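Local coordinates for putative exported protein (Peptoclostridium difficile, PDB 5TTA) that is of unknown function, a DUF5780 family member made with a signal sequence, and is probably exported from the cell, at residues A[228-231]-A[232-236]. Numbering follows the deposited sequence.
Sequences NWLK and SFQGK
Ser232, Leu230 and Phe233 are central to this contact at the C-terminal end of helix 226-233, where the chain passes into a type II beta turn from Phe233 to Lys236. Ser232 grips the carbonyl of Asn228 twice. Its N donates to Asn228 O at 2.8 Å. Its OG, set beside its own backbone N (chi1 -63°), donates to the same oxygen from the opposite face of the carbonyl plane. Phe233 packs against Trp229, four residues back. Phe233 CD1 sits over one face of the indole, near its rim, 3.4 Å from Trp229 NE1. The two rings are oblique, with planes at 57°. Both side chains also lie on Leu80 of strand 72-82, so the pair seats the helix on the sheet. Tyr246 takes the Trp229 NE1 hydrogen bond. The side chains of Leu230 and Gln234 extend alongside each other in the same direction. The amide NE2 of Gln234 lies 3.6 Å from Leu230 CG, while its OE1 is hydrogen-bonded to Ser131 OG. Gln234 N donates to Leu230 O at 2.9 Å, just where the chain leaves helical geometry. Gly235 takes the positive phi of the turn. One water lies between Lys231 O and Gln234 O, 2.7 Å from each, and can donate to either.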
ATOM      1  N   ASN A 228      25.074   7.361  24.269  1.00 27.32           N
ATOM      2  CA  ASN A 228      26.106   6.916  25.204  1.00 33.89           C
ATOM      3  C   ASN A 228      26.287   5.409  25.140  1.00 28.31           C
ATOM      4  O   ASN A 228      27.419   4.907  25.170  1.00 28.18           O
ATOM      5  CB  ASN A 228      25.752   7.313  26.646  1.00 35.09           C
ATOM      6  CG  ASN A 228      25.766   8.806  26.874  1.00 50.44           C
ATOM      7  OD1 ASN A 228      26.401   9.563  26.136  1.00 45.19           O
ATOM      8  ND2 ASN A 228      25.068   9.243  27.920  1.00 57.11           N
ATOM      9  N   TRP A 229      25.175   4.674  25.088  1.00 25.40           N
ATOM     10  CA  TRP A 229      25.249   3.218  25.028  1.00 25.09           C
ATOM     11  C   TRP A 229      26.003   2.778  23.774  1.00 22.59           C
ATOM     12  O   TRP A 229      26.933   1.968  23.840  1.00 23.75           O
ATOM     13  CB  TRP A 229      23.823   2.639  25.061  1.00 21.56           C
ATOM     14  CG  TRP A 229      23.717   1.157  24.868  1.00 22.87           C
ATOM     15  CD1 TRP A 229      23.730   0.196  25.840  1.00 22.92           C
ATOM     16  CD2 TRP A 229      23.583   0.464  23.621  1.00 24.14           C
ATOM     17  NE1 TRP A 229      23.617  -1.052  25.272  1.00 26.20           N
ATOM     18  CE2 TRP A 229      23.508  -0.917  23.915  1.00 26.37           C
ATOM     19  CE3 TRP A 229      23.481   0.880  22.283  1.00 17.87           C
ATOM     20  CZ2 TRP A 229      23.346  -1.893  22.914  1.00 26.52           C
ATOM     21  CZ3 TRP A 229      23.332  -0.075  21.297  1.00 22.28           C
ATOM     22  CH2 TRP A 229      23.260  -1.458  21.620  1.00 25.69           C
ATOM     23  N   LEU A 230      25.635   3.338  22.625  1.00 24.96           N
ATOM     24  CA  LEU A 230      26.300   2.979  21.383  1.00 22.22           C
ATOM     25  C   LEU A 230      27.787   3.297  21.458  1.00 21.78           C
ATOM     26  O   LEU A 230      28.627   2.484  21.062  1.00 29.98           O
ATOM     27  CB  LEU A 230      25.631   3.701  20.219  1.00 20.91           C
ATOM     28  CG  LEU A 230      26.034   3.232  18.825  1.00 26.86           C
ATOM     29  CD1 LEU A 230      25.521   1.804  18.582  1.00 24.11           C
ATOM     30  CD2 LEU A 230      25.495   4.188  17.754  1.00 29.39           C
ATOM     31  N   LYS A 231      28.136   4.464  22.002  1.00 25.84           N
ATOM     32  CA  LYS A 231      29.545   4.831  22.074  1.00 26.93           C
ATOM     33  C   LYS A 231      30.311   3.916  23.035  1.00 26.09           C
ATOM     34  O   LYS A 231      31.453   3.538  22.758  1.00 29.30           O
ATOM     35  CB  LYS A 231      29.674   6.306  22.471  1.00 26.21           C
ATOM     36  CG  LYS A 231      31.119   6.836  22.540  1.00 35.83           C
ATOM     37  CD  LYS A 231      31.932   6.441  21.301  1.00 51.80           C
ATOM     38  CE  LYS A 231      31.373   7.044  20.012  1.00 57.28           C
ATOM     39  NZ  LYS A 231      32.273   6.807  18.847  1.00 62.42           N
ATOM     40  N   SER A 232      29.690   3.527  24.151  1.00 25.98           N
ATOM     41  CA  SER A 232      30.378   2.663  25.108  1.00 30.18           C
ATOM     42  C   SER A 232      30.628   1.259  24.565  1.00 29.23           C
ATOM     43  O   SER A 232      31.640   0.634  24.911  1.00 27.86           O
ATOM     44  CB  SER A 232      29.567   2.569  26.394  1.00 39.60           C
ATOM     45  OG  SER A 232      29.464   3.833  27.014  1.00 38.91           O
ATOM     46  N   PHE A 233      29.729   0.736  23.742  1.00 24.90           N
ATOM     47  CA  PHE A 233      29.773  -0.673  23.377  1.00 28.25           C
ATOM     48  C   PHE A 233      30.192  -0.952  21.938  1.00 22.26           C
ATOM     49  O   PHE A 233      30.860  -1.952  21.705  1.00 22.74           O
ATOM     50  CB  PHE A 233      28.401  -1.332  23.619  1.00 20.66           C
ATOM     51  CG  PHE A 233      28.061  -1.551  25.081  1.00 21.88           C
ATOM     52  CD1 PHE A 233      26.992  -0.884  25.672  1.00 31.55           C
ATOM     53  CD2 PHE A 233      28.792  -2.448  25.853  1.00 26.53           C
ATOM     54  CE1 PHE A 233      26.658  -1.093  27.021  1.00 27.07           C
ATOM     55  CE2 PHE A 233      28.469  -2.656  27.195  1.00 33.35           C
ATOM     56  CZ  PHE A 233      27.387  -1.985  27.771  1.00 26.94           C
ATOM     57  N   GLN A 234      29.787  -0.148  20.948  1.00 26.19           N
ATOM     58  CA  GLN A 234      29.906  -0.592  19.555  1.00 29.49           C
ATOM     59  C   GLN A 234      31.373  -0.706  19.163  1.00 32.10           C
ATOM     60  O   GLN A 234      32.141   0.259  19.292  1.00 29.78           O
ATOM     61  CB  GLN A 234      29.178   0.346  18.592  1.00 31.71           C
ATOM     62  CG  GLN A 234      29.523   0.036  17.123  1.00 31.41           C
ATOM     63  CD  GLN A 234      28.645   0.750  16.114  1.00 34.75           C
ATOM     64  OE1 GLN A 234      28.221   0.163  15.104  1.00 34.30           O
ATOM     65  NE2 GLN A 234      28.397   2.026  16.352  1.00 36.61           N
ATOM     66  N   GLY A 235      31.763  -1.900  18.711  1.00 23.55           N
ATOM     67  CA  GLY A 235      33.135  -2.196  18.369  1.00 26.92           C
ATOM     68  C   GLY A 235      34.116  -2.252  19.524  1.00 26.72           C
ATOM     69  O   GLY A 235      35.319  -2.204  19.287  1.00 28.96           O
ATOM     70  N   LYS A 236      33.646  -2.389  20.765  1.00 22.96           N
ATOM     71  CA  LYS A 236      34.516  -2.446  21.936  1.00 30.18           C
ATOM     72  C   LYS A 236      34.421  -3.808  22.607  1.00 26.52           C
ATOM     73  O   LYS A 236      33.349  -4.413  22.653  1.00 24.55           O
ATOM     74  CB  LYS A 236      34.135  -1.381  22.962  1.00 34.67           C
ATOM     75  CG  LYS A 236      33.857  -0.014  22.392  1.00 45.32           C
ATOM     76  CD  LYS A 236      35.134   0.771  22.182  1.00 52.40           C
ATOM     77  CE  LYS A 236      34.885   2.273  22.353  1.00 60.20           C
ATOM     78  NZ  LYS A 236      34.691   2.708  23.787  1.00 66.40           N
TER
HETATM   79  O   HOH W   1      31.927   2.833  20.172  1.00 25.84           O